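Local atomic coordinates of putative alpha KG dependent 2,4-D dioxygenase (Burkholderia xenovorans, PDB entry 5J92), a protein that binds iron(II) and probably acts as a 2-oxoglutarate-dependent dioxygenase of the TauD/TfdA family, oxidising a substrate that is not established. Residues D124-P129 with Y218-A223; A132-L137 with D265-M270; D153-Y158 with S212-L217; S173-I178 with P200-L205. All blocks are in the same frame, centred on the assembly; numbering follows the deposited sequence.

How the interactions relate
Interactions 1 and 2 are buried and lie beside the iron: interaction 1 holds the ligand Asp-124, and interaction 2 supplies Ser-135 and Asn-266, which hydrogen-bond to that aspartate. Interaction 3 is also largely buried but further out, where a helix start meets a short strand; charged arginines and carboxylates dominate there. Interaction 4, partly buried and with its centre about 16 Å from that of the chain, is regular antiparallel sheet. Its strand 201-208 neighbours strand 215-217 of interaction 3, so both reach one sheet. Tyr-176 of interaction 4 hydrogen-bonds to Tyr-218 of interaction 1, the centres of the two interactions lying about 7 Å apart, whereas interactions 2 and 4 do not touch.

Interaction 1 of 4, residues D124-P129 with Y218-A223; sequences DASYLP and YLSSHA. With FE2 (Fe (II) ion), chain E.
Ser-126 and His-222 make the central polar link: OG of Ser-126 lies 2.8 Å from ND1 of His-222, at the edge of the imidazole and near its plane, a hydrogen bond whose donor is not settled. The serine torsion (chi1 72°) sets OG between its backbone N and carbonyl carbon, on the side of the histidine. Ser-220 closes in beside them, its OG 3.0 Å from OG of Ser-126, although its stronger partner is the backbone N of Ser-123.

The aromatic component is T-shaped. Tyr-127 turns an edge to the face of His-222, with CD2 3.5 Å above the middle of the imidazole, centroids 4.9 Å apart and planes at 80°. Ser-221 OG lies over the opposite imidazole face, toward its rim, so the ring is bordered on both faces as well as at ND1.

Van der Waals packing comes from Tyr-218, whose OH is 3.3 Å from CB of Ser-126. The same OH reaches a water at 2.8 Å, and that water donates to the carbonyl O of Asp-124.

Asp-124 binds the iron through OD1 at 2.5 Å, while OD2 is hydrogen-bonded to OG of Ser-135. With His-122 and His-271 it forms the His-X-Asp...His facial triad characteristic of iron(II)/2-oxoglutarate dioxygenases, and the type I turns 125-128 and 220-223 joined here lie next to that site.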
loop_
_atom_site.group_PDB
_atom_site.type_symbol
_atom_site.label_atom_id
_atom_site.label_comp_id
_atom_site.label_asym_id
_atom_site.label_seq_id
_atom_site.Cartn_x
_atom_site.Cartn_y
_atom_site.Cartn_z
ATOM N N ASP A 124 -2.702 -4.224 17.202
ATOM C CA ASP A 124 -1.782 -4.864 18.148
ATOM C C ASP A 124 -2.198 -6.283 18.511
ATOM O O ASP A 124 -3.332 -6.523 18.934
ATOM C CB ASP A 124 -1.659 -4.029 19.419
ATOM C CG ASP A 124 -0.786 -2.815 19.207
ATOM O OD1 ASP A 124 -0.219 -2.751 18.097
ATOM O OD2 ASP A 124 -0.670 -1.955 20.118
ATOM N N ALA A 125 -1.242 -7.212 18.394
ATOM C CA ALA A 125 -1.400 -8.608 18.807
ATOM C C ALA A 125 -2.580 -9.304 18.128
ATOM O O ALA A 125 -3.101 -10.310 18.649
ATOM C CB ALA A 125 -1.516 -8.733 20.333
ATOM N N SER A 126 -2.994 -8.821 16.954
ATOM C CA SER A 126 -4.006 -9.537 16.185
ATOM C C SER A 126 -3.510 -10.914 15.766
ATOM O O SER A 126 -4.317 -11.759 15.363
ATOM C CB SER A 126 -4.423 -8.722 14.952
ATOM O OG SER A 126 -3.415 -8.690 13.950
ATOM N N TYR A 127 -2.193 -11.146 15.830
ATOM C CA TYR A 127 -1.607 -12.447 15.546
ATOM C C TYR A 127 -1.755 -13.433 16.700
ATOM O O TYR A 127 -1.274 -14.562 16.585
ATOM C CB TYR A 127 -0.123 -12.300 15.187
ATOM C CG TYR A 127 0.711 -11.594 16.233
ATOM C CD1 TYR A 127 1.279 -12.299 17.291
ATOM C CD2 TYR A 127 0.962 -10.229 16.148
ATOM C CE1 TYR A 127 2.042 -11.660 18.248
ATOM C CE2 TYR A 127 1.727 -9.579 17.105
ATOM C CZ TYR A 127 2.272 -10.305 18.144
ATOM O OH TYR A 127 3.047 -9.675 19.090
ATOM N N LEU A 128 -2.364 -13.018 17.842
ATOM C CA LEU A 128 -2.621 -13.882 18.986
ATOM C C LEU A 128 -4.092 -14.271 19.042
ATOM O O LEU A 128 -4.956 -13.501 18.612
ATOM C CB LEU A 128 -2.252 -13.180 20.302
ATOM C CG LEU A 128 -0.791 -12.761 20.498
ATOM C CD1 LEU A 128 -0.594 -12.089 21.857
ATOM C CD2 LEU A 128 0.155 -13.950 20.325
ATOM N N PRO A 129 -4.414 -15.458 19.564
ATOM C CA PRO A 129 -5.830 -15.778 19.800
ATOM C C PRO A 129 -6.505 -14.771 20.700
ATOM O O PRO A 129 -7.708 -14.533 20.551
ATOM C CB PRO A 129 -5.780 -17.168 20.459
ATOM C CG PRO A 129 -4.501 -17.742 20.034
ATOM C CD PRO A 129 -3.533 -16.595 19.875
ATOM N N TYR A 218 -11.490 -6.081 10.590
ATOM C CA TYR A 218 -10.324 -6.510 11.358
ATOM C C TYR A 218 -9.112 -6.618 10.428
ATOM O O TYR A 218 -8.549 -7.690 10.205
ATOM C CB TYR A 218 -10.593 -7.836 12.063
ATOM C CG TYR A 218 -9.696 -8.082 13.248
ATOM C CD1 TYR A 218 -8.629 -7.239 13.523
ATOM C CD2 TYR A 218 -9.930 -9.146 14.114
ATOM C CE1 TYR A 218 -7.818 -7.438 14.623
ATOM C CE2 TYR A 218 -9.123 -9.357 15.221
ATOM C CZ TYR A 218 -8.071 -8.501 15.471
ATOM O OH TYR A 218 -7.256 -8.699 16.569
ATOM N N LEU A 219 -8.662 -5.465 9.945
ATOM C CA LEU A 219 -7.492 -5.437 9.084
ATOM C C LEU A 219 -6.225 -5.355 9.926
ATOM O O LEU A 219 -6.233 -4.832 11.042
ATOM C CB LEU A 219 -7.554 -4.250 8.117
ATOM C CG LEU A 219 -8.797 -4.209 7.207
ATOM C CD1 LEU A 219 -8.698 -3.054 6.216
ATOM C CD2 LEU A 219 -8.985 -5.534 6.482
ATOM N N SER A 220 -5.137 -5.899 9.386
ATOM C CA SER A 220 -3.846 -5.822 10.052
ATOM C C SER A 220 -2.805 -6.372 9.102
ATOM O O SER A 220 -3.083 -7.301 8.339
ATOM C CB SER A 220 -3.837 -6.626 11.369
ATOM O OG SER A 220 -2.627 -6.436 12.067
ATOM N N SER A 221 -1.590 -5.825 9.181
ATOM C CA SER A 221 -0.500 -6.432 8.428
ATOM C C SER A 221 -0.316 -7.901 8.798
ATOM O O SER A 221 0.297 -8.649 8.031
ATOM C CB SER A 221 0.803 -5.678 8.677
ATOM O OG SER A 221 1.203 -5.851 10.028
ATOM N N HIS A 222 -0.799 -8.316 9.978
ATOM C CA HIS A 222 -0.677 -9.702 10.410
ATOM C C HIS A 222 -1.603 -10.638 9.651
ATOM O O HIS A 222 -1.339 -11.841 9.625
ATOM C CB HIS A 222 -0.952 -9.809 11.915
ATOM C CG HIS A 222 -0.150 -8.847 12.738
ATOM N ND1 HIS A 222 -0.719 -7.999 13.660
ATOM C CD2 HIS A 222 1.184 -8.607 12.779
ATOM C CE1 HIS A 222 0.226 -7.275 14.236
ATOM N NE2 HIS A 222 1.390 -7.619 13.715
ATOM N N ALA A 223 -2.682 -10.119 9.068
ATOM C CA ALA A 223 -3.637 -10.922 8.323
ATOM C C ALA A 223 -3.056 -11.280 6.960
ATOM O O ALA A 223 -2.601 -10.403 6.225
ATOM C CB ALA A 223 -4.960 -10.161 8.147
HETATM FE FE FE2 E . 1.728 -1.394 17.469
HETATM O O HOH W 1 -5.835 -6.454 17.472
#

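Interaction 2 of 4, residues A132-L137 with D265-M270; sequences ARYSFL and DNRALM
The guanidinium of Arg-267 has CG of Arg-133 over the centre of one face, 3.6 Å above its plane, while OH of Tyr-134 and the carboxylate of Asp-265 lie at its edge. The two arginine chains run side by side, their guanidinium planes 22° apart. NE of Arg-133 is 3.5 Å from NH1 of Arg-267, a like-charge approach probably eased by carboxylates: Asp-292 forms a salt bridge with Arg-133, and Arg-267, its chain bent at chi3 (-67°) back toward Asp-265, grips that carboxylate side-on. Its NE meets the syn lone pair of Asp-265 OD1 at 2.8 Å, and NH2 reaches OD2, also hydrogen-bonded to His-209, from above the carboxylate plane. OD1 also accepts the backbone N of Arg-267, forming an Asx turn. Tyr-134 packs its CE1 3.8 Å from CB of Asp-265, and its hydroxyl bonds to Ser-45.

ND2 of Asn-266 donates to OG of Ser-135 at 2.8 Å, itself hydrogen-bonded to OD2 of the iron ligand Asp-124, and to O of Arg-133 at 3.0 Å, both near the amide plane, which fixes its rotation. That carbonyl also receives the backbone N of Asn-266 at 2.9 Å, while OD1 accepts from N of Asp-124.

Tyr-134 and Asp-265 form an antiparallel non-hydrogen-bonded pair where strands 132-139 and 261-265 adjoin. Strand 284-291 flanks the former on its other side, and strand 269-273 enters another sheet, its start bordering helix 154-159.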
loop_
_atom_site.group_PDB
_atom_site.type_symbol
_atom_site.label_atom_id
_atom_site.label_comp_id
_atom_site.label_asym_id
_atom_site.label_seq_id
_atom_site.Cartn_x
_atom_site.Cartn_y
_atom_site.Cartn_z
ATOM N N ALA A 132 -4.868 -7.506 21.627
ATOM C CA ALA A 132 -4.855 -6.358 22.514
ATOM C C ALA A 132 -6.232 -5.717 22.578
ATOM O O ALA A 132 -7.021 -5.791 21.632
ATOM C CB ALA A 132 -3.846 -5.311 22.031
ATOM N N ARG A 133 -6.522 -5.104 23.723
ATOM C CA ARG A 133 -7.690 -4.237 23.823
ATOM C C ARG A 133 -7.226 -2.800 23.578
ATOM O O ARG A 133 -7.118 -2.373 22.433
ATOM C CB ARG A 133 -8.369 -4.392 25.183
ATOM C CG ARG A 133 -9.665 -3.594 25.331
ATOM C CD ARG A 133 -10.372 -3.939 26.631
ATOM N NE ARG A 133 -10.935 -5.290 26.597
ATOM C CZ ARG A 133 -11.401 -5.938 27.658
ATOM N NH1 ARG A 133 -11.370 -5.373 28.858
ATOM N NH2 ARG A 133 -11.901 -7.160 27.516
ATOM N N TYR A 134 -6.901 -2.070 24.633
ATOM C CA TYR A 134 -6.337 -0.733 24.522
ATOM C C TYR A 134 -4.819 -0.805 24.582
ATOM O O TYR A 134 -4.251 -1.551 25.389
ATOM C CB TYR A 134 -6.834 0.167 25.645
ATOM C CG TYR A 134 -8.332 0.380 25.690
ATOM C CD1 TYR A 134 -8.935 1.330 24.877
ATOM C CD2 TYR A 134 -9.143 -0.358 26.556
ATOM C CE1 TYR A 134 -10.297 1.544 24.913
ATOM C CE2 TYR A 134 -10.516 -0.158 26.596
ATOM C CZ TYR A 134 -11.084 0.804 25.772
ATOM O OH TYR A 134 -12.440 1.043 25.788
ATOM N N SER A 135 -4.167 -0.004 23.747
ATOM C CA SER A 135 -2.737 0.241 23.857
ATOM C C SER A 135 -2.516 1.667 24.343
ATOM O O SER A 135 -3.348 2.549 24.116
ATOM C CB SER A 135 -2.033 0.011 22.514
ATOM O OG SER A 135 -2.106 -1.358 22.119
ATOM N N PHE A 136 -1.397 1.887 25.042
ATOM C CA PHE A 136 -1.076 3.169 25.653
ATOM C C PHE A 136 0.361 3.538 25.321
ATOM O O PHE A 136 1.266 2.698 25.427
ATOM C CB PHE A 136 -1.250 3.128 27.179
ATOM C CG PHE A 136 -2.593 2.623 27.638
ATOM C CD1 PHE A 136 -2.881 1.259 27.634
ATOM C CD2 PHE A 136 -3.563 3.510 28.093
ATOM C CE1 PHE A 136 -4.107 0.790 28.052
ATOM C CE2 PHE A 136 -4.802 3.048 28.517
ATOM C CZ PHE A 136 -5.071 1.681 28.510
ATOM N N LEU A 137 0.571 4.801 24.939
ATOM C CA LEU A 137 1.885 5.328 24.593
ATOM C C LEU A 137 2.048 6.674 25.279
ATOM O O LEU A 137 1.248 7.585 25.049
ATOM C CB LEU A 137 2.046 5.496 23.077
ATOM C CG LEU A 137 2.692 4.413 22.211
ATOM C CD1 LEU A 137 2.769 4.870 20.751
ATOM C CD2 LEU A 137 4.065 4.010 22.738
ATOM N N ASP A 265 -7.940 2.111 20.955
ATOM C CA ASP A 265 -8.710 0.866 20.998
ATOM C C ASP A 265 -8.378 0.061 19.743
ATOM O O ASP A 265 -8.827 0.383 18.643
ATOM C CB ASP A 265 -10.197 1.192 21.123
ATOM C CG ASP A 265 -11.068 -0.039 21.398
ATOM O OD1 ASP A 265 -10.588 -1.180 21.204
ATOM O OD2 ASP A 265 -12.232 0.149 21.831
ATOM N N ASN A 266 -7.564 -0.987 19.906
ATOM C CA ASN A 266 -7.201 -1.836 18.778
ATOM C C ASN A 266 -8.399 -2.555 18.165
ATOM O O ASN A 266 -8.308 -3.023 17.025
ATOM C CB ASN A 266 -6.139 -2.850 19.211
ATOM C CG ASN A 266 -4.822 -2.186 19.567
ATOM O OD1 ASN A 266 -4.055 -1.840 18.685
ATOM N ND2 ASN A 266 -4.563 -1.999 20.856
ATOM N N ARG A 267 -9.521 -2.641 18.884
ATOM C CA ARG A 267 -10.712 -3.314 18.374
ATOM C C ARG A 267 -11.402 -2.536 17.265
ATOM O O ARG A 267 -12.294 -3.091 16.620
ATOM C CB ARG A 267 -11.706 -3.559 19.514
ATOM C CG ARG A 267 -11.130 -4.383 20.658
ATOM C CD ARG A 267 -12.044 -4.395 21.871
ATOM N NE ARG A 267 -12.151 -3.081 22.505
ATOM C CZ ARG A 267 -12.744 -2.876 23.675
ATOM N NH1 ARG A 267 -13.278 -3.905 24.332
ATOM N NH2 ARG A 267 -12.802 -1.652 24.190
ATOM N N ALA A 268 -11.005 -1.276 17.028
ATOM C CA ALA A 268 -11.630 -0.432 16.021
ATOM C C ALA A 268 -10.631 0.206 15.064
ATOM O O ALA A 268 -11.033 1.020 14.230
ATOM C CB ALA A 268 -12.448 0.684 16.693
ATOM N N LEU A 269 -9.346 -0.120 15.166
ATOM C CA LEU A 269 -8.342 0.661 14.467
ATOM C C LEU A 269 -7.252 -0.218 13.890
ATOM O O LEU A 269 -7.069 -1.373 14.279
ATOM C CB LEU A 269 -7.659 1.678 15.396
ATOM C CG LEU A 269 -8.545 2.727 16.044
ATOM C CD1 LEU A 269 -7.857 3.271 17.255
ATOM C CD2 LEU A 269 -8.798 3.832 15.003
ATOM N N MET A 270 -6.523 0.384 12.962
ATOM C CA MET A 270 -5.151 0.047 12.658
ATOM C C MET A 270 -4.338 1.286 12.993
ATOM O O MET A 270 -4.873 2.405 13.059
ATOM C CB MET A 270 -4.963 -0.343 11.185
ATOM C CG MET A 270 -5.343 -1.790 10.856
ATOM S SD MET A 270 -4.730 -2.321 9.253
ATOM C CE MET A 270 -5.363 -1.038 8.192
#

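Interaction 3 of 4, residues D153-Y158 with S212-L217; sequences DMRAAY and SGRKSL
Helix 154-159 begins almost perpendicular to strand 215-217: the axes of the short segments cross at 96°, 5.7 Å apart at their closest. The backbone N of Leu-217 donates to O of Met-154 at 3.2 Å, from above the carbonyl plane, and Tyr-158 N reaches the same oxygen from the opposite face.

Arg-155 and Arg-214 cross at about a right angle. CB of Arg-155 lies over one face of the Arg-214 guanidinium, 3.4 Å from NH2, and NH1 of Arg-214 lies over one face of the Arg-155 guanidinium, toward its rim. Tyr-158, with CG anti to its backbone N (chi1 177°), brings its ring obliquely across the extended Lys-215 chain, CE2 of Tyr-158 3.5 Å from CB of Lys-215.

Asp-153 is the N-cap: OD1 accepts Ala-156 N at 3.1 Å and, from the opposite face, Arg-155 NE at 2.9 Å. Arg-155 NH2 forms a salt bridge with OD2, so NE and NH2 grip the carboxylate side-on. A water joins OD2 of Asp-153 to NH2 of Arg-214, itself salt-bridged to Asp-159. Glu-170 forms a salt bridge with Lys-215 and a hydrogen bond with Tyr-158 OH. These carboxylates probably offset the positive charge, allowing the two guanidinium groups to lie close together.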
loop_
_atom_site.group_PDB
_atom_site.type_symbol
_atom_site.label_atom_id
_atom_site.label_comp_id
_atom_site.label_asym_id
_atom_site.label_seq_id
_atom_site.Cartn_x
_atom_site.Cartn_y
_atom_site.Cartn_z
ATOM N N ASP A 153 -9.473 4.421 10.900
ATOM C CA ASP A 153 -10.751 4.028 11.500
ATOM C C ASP A 153 -11.366 2.869 10.714
ATOM O O ASP A 153 -11.863 3.064 9.599
ATOM C CB ASP A 153 -11.690 5.229 11.538
ATOM C CG ASP A 153 -12.969 4.962 12.348
ATOM O OD1 ASP A 153 -13.337 3.774 12.549
ATOM O OD2 ASP A 153 -13.601 5.963 12.772
ATOM N N MET A 154 -11.329 1.661 11.286
ATOM C CA MET A 154 -11.901 0.487 10.629
ATOM C C MET A 154 -13.431 0.464 10.658
ATOM O O MET A 154 -14.041 -0.302 9.892
ATOM C CB MET A 154 -11.370 -0.799 11.276
ATOM C CG MET A 154 -9.856 -0.994 11.152
ATOM S SD MET A 154 -9.301 -1.046 9.438
ATOM C CE MET A 154 -8.706 0.603 9.221
ATOM N N ARG A 155 -14.058 1.226 11.560
ATOM C CA ARG A 155 -15.517 1.361 11.541
ATOM C C ARG A 155 -15.952 2.212 10.354
ATOM O O ARG A 155 -16.855 1.832 9.596
ATOM C CB ARG A 155 -16.014 1.996 12.845
ATOM C CG ARG A 155 -15.328 1.491 14.102
ATOM C CD ARG A 155 -15.553 2.444 15.265
ATOM N NE ARG A 155 -15.037 3.788 14.954
ATOM C CZ ARG A 155 -15.201 4.865 15.722
ATOM N NH1 ARG A 155 -15.867 4.778 16.874
ATOM N NH2 ARG A 155 -14.679 6.034 15.341
ATOM N N ALA A 156 -15.322 3.384 10.197
ATOM C CA ALA A 156 -15.619 4.255 9.071
ATOM C C ALA A 156 -15.339 3.548 7.753
ATOM O O ALA A 156 -16.107 3.676 6.793
ATOM C CB ALA A 156 -14.791 5.545 9.176
ATOM N N ALA A 157 -14.241 2.790 7.690
ATOM C CA ALA A 157 -13.929 2.060 6.468
ATOM C C ALA A 157 -15.005 1.028 6.166
ATOM O O ALA A 157 -15.419 0.870 5.012
ATOM C CB ALA A 157 -12.560 1.389 6.589
ATOM N N TYR A 158 -15.456 0.300 7.187
ATOM C CA TYR A 158 -16.539 -0.654 6.965
ATOM C C TYR A 158 -17.792 0.065 6.482
ATOM O O TYR A 158 -18.440 -0.374 5.524
ATOM C CB TYR A 158 -16.830 -1.456 8.236
ATOM C CG TYR A 158 -17.995 -2.397 8.058
ATOM C CD1 TYR A 158 -17.818 -3.643 7.490
ATOM C CD2 TYR A 158 -19.277 -2.021 8.432
ATOM C CE1 TYR A 158 -18.879 -4.502 7.303
ATOM C CE2 TYR A 158 -20.346 -2.873 8.259
ATOM C CZ TYR A 158 -20.137 -4.116 7.695
ATOM O OH TYR A 158 -21.197 -4.960 7.503
ATOM N N SER A 212 -19.793 0.279 21.644
ATOM C CA SER A 212 -20.563 1.135 20.747
ATOM C C SER A 212 -21.495 0.382 19.811
ATOM O O SER A 212 -22.344 1.018 19.179
ATOM C CB SER A 212 -19.626 1.985 19.885
ATOM O OG SER A 212 -18.883 1.143 19.032
ATOM N N GLY A 213 -21.327 -0.937 19.663
ATOM C CA GLY A 213 -22.054 -1.684 18.657
ATOM C C GLY A 213 -21.588 -1.481 17.227
ATOM O O GLY A 213 -22.186 -2.065 16.311
ATOM N N ARG A 214 -20.543 -0.682 17.003
ATOM C CA ARG A 214 -20.087 -0.391 15.645
ATOM C C ARG A 214 -19.469 -1.611 14.974
ATOM O O ARG A 214 -18.655 -2.320 15.572
ATOM C CB ARG A 214 -19.057 0.735 15.655
ATOM C CG ARG A 214 -19.585 2.108 16.109
ATOM C CD ARG A 214 -20.481 2.790 15.063
ATOM N NE ARG A 214 -19.792 3.100 13.808
ATOM C CZ ARG A 214 -18.967 4.128 13.625
ATOM N NH1 ARG A 214 -18.683 4.955 14.628
ATOM N NH2 ARG A 214 -18.404 4.322 12.436
ATOM N N LYS A 215 -19.818 -1.822 13.703
ATOM C CA LYS A 215 -19.130 -2.812 12.897
ATOM C C LYS A 215 -17.845 -2.230 12.327
ATOM O O LYS A 215 -17.751 -1.028 12.052
ATOM C CB LYS A 215 -20.017 -3.311 11.758
ATOM C CG LYS A 215 -21.168 -4.241 12.181
ATOM C CD LYS A 215 -21.641 -4.965 10.938
ATOM C CE LYS A 215 -22.547 -6.133 11.206
ATOM N NZ LYS A 215 -22.903 -6.729 9.880
ATOM N N SER A 216 -16.851 -3.098 12.140
ATOM C CA SER A 216 -15.548 -2.649 11.660
ATOM C C SER A 216 -14.811 -3.809 11.007
ATOM O O SER A 216 -15.110 -4.981 11.257
ATOM C CB SER A 216 -14.701 -2.056 12.802
ATOM O OG SER A 216 -14.298 -3.068 13.725
ATOM N N LEU A 217 -13.821 -3.464 10.185
ATOM C CA LEU A 217 -12.963 -4.445 9.532
ATOM C C LEU A 217 -11.758 -4.785 10.413
ATOM O O LEU A 217 -11.070 -3.891 10.913
ATOM C CB LEU A 217 -12.475 -3.917 8.171
ATOM C CG LEU A 217 -13.528 -3.701 7.079
ATOM C CD1 LEU A 217 -12.975 -2.956 5.845
ATOM C CD2 LEU A 217 -14.111 -5.060 6.679
HETATM O O HOH W 2 -16.268 6.332 12.322
HETATM O O HOH W 3 -16.396 2.257 18.726
#

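Interaction 4 of 4, residues S173-I178 with P200-L205; sequences SCHYDI and PCIHEL
The ring of Tyr-176 carries the edge of His-203 on one face, CD2 of the histidine lying 3.6 Å above the tyrosine plane toward the rim. The pair is edge-to-face, with centroids 5.0 Å apart and planes at 65°; CG of Tyr-176, anti to its carbonyl carbon (chi1 -62°), lays the ring there. CB of His-203 also touches CE1 of Tyr-176 at 3.5 Å. Both polar ends are used beyond the pair: Tyr-176 OH bonds to the carbonyl O of Tyr-218, and His-203 NE2 to that of Leu-128.

The other sheet face bears His-175 and Ile-202, which lie side by side, ND1 to CG1 at 3.7 Å. A water in the imidazole plane links ND1 of His-175 to the carbonyl O of Cys-201. At one end CG of Pro-200 rests 3.6 Å from CG of Asp-177, whose OD1 caps the backbone N of Ala-180; at the other, SG of Cys-174 packs on CD1 of Leu-205.

Four backbone bonds fix the register. Cys-174 N to His-203 O and Tyr-176 N to Cys-201 O, both 2.9 Å, are nearly straight, and each has its reciprocal. Such alternating hydrogen-bonded and non-hydrogen-bonded pairs define an antiparallel sheet, here the central two strands of four, between 215-217 and 223-226.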
loop_
_atom_site.group_PDB
_atom_site.type_symbol
_atom_site.label_atom_id
_atom_site.label_comp_id
_atom_site.label_asym_id
_atom_site.label_seq_id
_atom_site.Cartn_x
_atom_site.Cartn_y
_atom_site.Cartn_z
ATOM N N SER A 173 -13.655 -15.028 7.731
ATOM C CA SER A 173 -12.602 -15.046 8.729
ATOM C C SER A 173 -11.264 -15.055 8.004
ATOM O O SER A 173 -11.160 -15.490 6.852
ATOM C CB SER A 173 -12.717 -16.257 9.672
ATOM O OG SER A 173 -13.874 -16.139 10.479
ATOM N N CYS A 174 -10.240 -14.568 8.694
ATOM C CA CYS A 174 -8.912 -14.432 8.114
ATOM C C CYS A 174 -7.882 -15.147 8.965
ATOM O O CYS A 174 -8.078 -15.356 10.162
ATOM C CB CYS A 174 -8.497 -12.972 7.995
ATOM S SG CYS A 174 -9.434 -12.043 6.801
ATOM N N HIS A 175 -6.763 -15.490 8.317
ATOM C CA HIS A 175 -5.585 -16.032 8.982
ATOM C C HIS A 175 -4.684 -14.885 9.430
ATOM O O HIS A 175 -4.415 -13.977 8.642
ATOM C CB HIS A 175 -4.806 -16.948 8.036
ATOM C CG HIS A 175 -5.557 -18.168 7.582
ATOM N ND1 HIS A 175 -5.693 -19.286 8.373
ATOM C CD2 HIS A 175 -6.148 -18.472 6.399
ATOM C CE1 HIS A 175 -6.348 -20.223 7.705
ATOM N NE2 HIS A 175 -6.644 -19.752 6.507
ATOM N N TYR A 176 -4.218 -14.932 10.683
ATOM C CA TYR A 176 -3.299 -13.934 11.232
ATOM C C TYR A 176 -2.028 -14.655 11.671
ATOM O O TYR A 176 -2.107 -15.672 12.370
ATOM C CB TYR A 176 -3.940 -13.164 12.400
ATOM C CG TYR A 176 -5.184 -12.365 12.014
ATOM C CD1 TYR A 176 -6.401 -13.011 11.769
ATOM C CD2 TYR A 176 -5.152 -10.970 11.912
ATOM C CE1 TYR A 176 -7.539 -12.296 11.414
ATOM C CE2 TYR A 176 -6.302 -10.238 11.562
ATOM C CZ TYR A 176 -7.478 -10.901 11.314
ATOM O OH TYR A 176 -8.608 -10.199 10.949
ATOM N N ASP A 177 -0.861 -14.137 11.250
ATOM C CA ASP A 177 0.383 -14.919 11.231
ATOM C C ASP A 177 1.573 -13.967 11.394
ATOM O O ASP A 177 2.023 -13.373 10.411
ATOM C CB ASP A 177 0.453 -15.692 9.917
ATOM C CG ASP A 177 1.636 -16.634 9.822
ATOM O OD1 ASP A 177 2.558 -16.590 10.666
ATOM O OD2 ASP A 177 1.632 -17.424 8.853
ATOM N N ILE A 178 2.116 -13.876 12.613
ATOM C CA ILE A 178 3.170 -12.894 12.863
ATOM C C ILE A 178 4.435 -13.235 12.079
ATOM O O ILE A 178 5.121 -12.341 11.570
ATOM C CB ILE A 178 3.446 -12.769 14.377
ATOM C CG1 ILE A 178 4.439 -11.638 14.667
ATOM C CG2 ILE A 178 3.932 -14.091 14.980
ATOM C CD1 ILE A 178 3.972 -10.270 14.232
ATOM N N PRO A 200 0.059 -19.348 14.005
ATOM C CA PRO A 200 -1.002 -18.531 13.400
ATOM C C PRO A 200 -2.368 -18.844 13.988
ATOM O O PRO A 200 -2.630 -19.954 14.459
ATOM C CB PRO A 200 -0.936 -18.902 11.911
ATOM C CG PRO A 200 0.467 -19.410 11.719
ATOM C CD PRO A 200 0.861 -20.061 12.998
ATOM N N CYS A 201 -3.242 -17.835 13.976
ATOM C CA CYS A 201 -4.593 -18.002 14.491
ATOM C C CYS A 201 -5.582 -17.434 13.483
ATOM O O CYS A 201 -5.209 -16.993 12.390
ATOM C CB CYS A 201 -4.749 -17.342 15.864
ATOM S SG CYS A 201 -4.466 -15.561 15.864
ATOM N N ILE A 202 -6.862 -17.459 13.860
ATOM C CA ILE A 202 -7.950 -17.023 12.997
ATOM C C ILE A 202 -8.864 -16.075 13.767
ATOM O O ILE A 202 -9.159 -16.302 14.945
ATOM C CB ILE A 202 -8.718 -18.244 12.440
ATOM C CG1 ILE A 202 -7.832 -18.961 11.415
ATOM C CG2 ILE A 202 -10.064 -17.854 11.862
ATOM C CD1 ILE A 202 -8.369 -20.297 10.974
ATOM N N HIS A 203 -9.295 -15.005 13.107
ATOM C CA HIS A 203 -10.277 -14.074 13.651
ATOM C C HIS A 203 -11.288 -13.719 12.569
ATOM O O HIS A 203 -10.963 -13.711 11.380
ATOM C CB HIS A 203 -9.633 -12.765 14.153
ATOM C CG HIS A 203 -8.623 -12.950 15.244
ATOM N ND1 HIS A 203 -8.955 -13.423 16.495
ATOM C CD2 HIS A 203 -7.296 -12.693 15.280
ATOM C CE1 HIS A 203 -7.868 -13.482 17.244
ATOM N NE2 HIS A 203 -6.848 -13.040 16.533
ATOM N N GLU A 204 -12.509 -13.393 12.999
ATOM C CA GLU A 204 -13.538 -12.934 12.076
ATOM C C GLU A 204 -13.178 -11.567 11.506
ATOM O O GLU A 204 -12.680 -10.692 12.219
ATOM C CB GLU A 204 -14.885 -12.856 12.793
ATOM C CG GLU A 204 -15.461 -14.222 13.162
ATOM C CD GLU A 204 -16.763 -14.119 13.927
ATOM O OE1 GLU A 204 -17.223 -12.977 14.172
ATOM O OE2 GLU A 204 -17.320 -15.179 14.300
ATOM N N LEU A 205 -13.491 -11.366 10.227
ATOM C CA LEU A 205 -13.115 -10.136 9.547
ATOM C C LEU A 205 -14.027 -8.970 9.913
ATOM O O LEU A 205 -13.554 -7.834 10.006
ATOM C CB LEU A 205 -13.114 -10.354 8.026
ATOM C CG LEU A 205 -12.705 -9.159 7.139
ATOM C CD1 LEU A 205 -11.267 -8.671 7.430
ATOM C CD2 LEU A 205 -12.879 -9.499 5.685
HETATM O O HOH W 4 -4.114 -19.476 10.800
#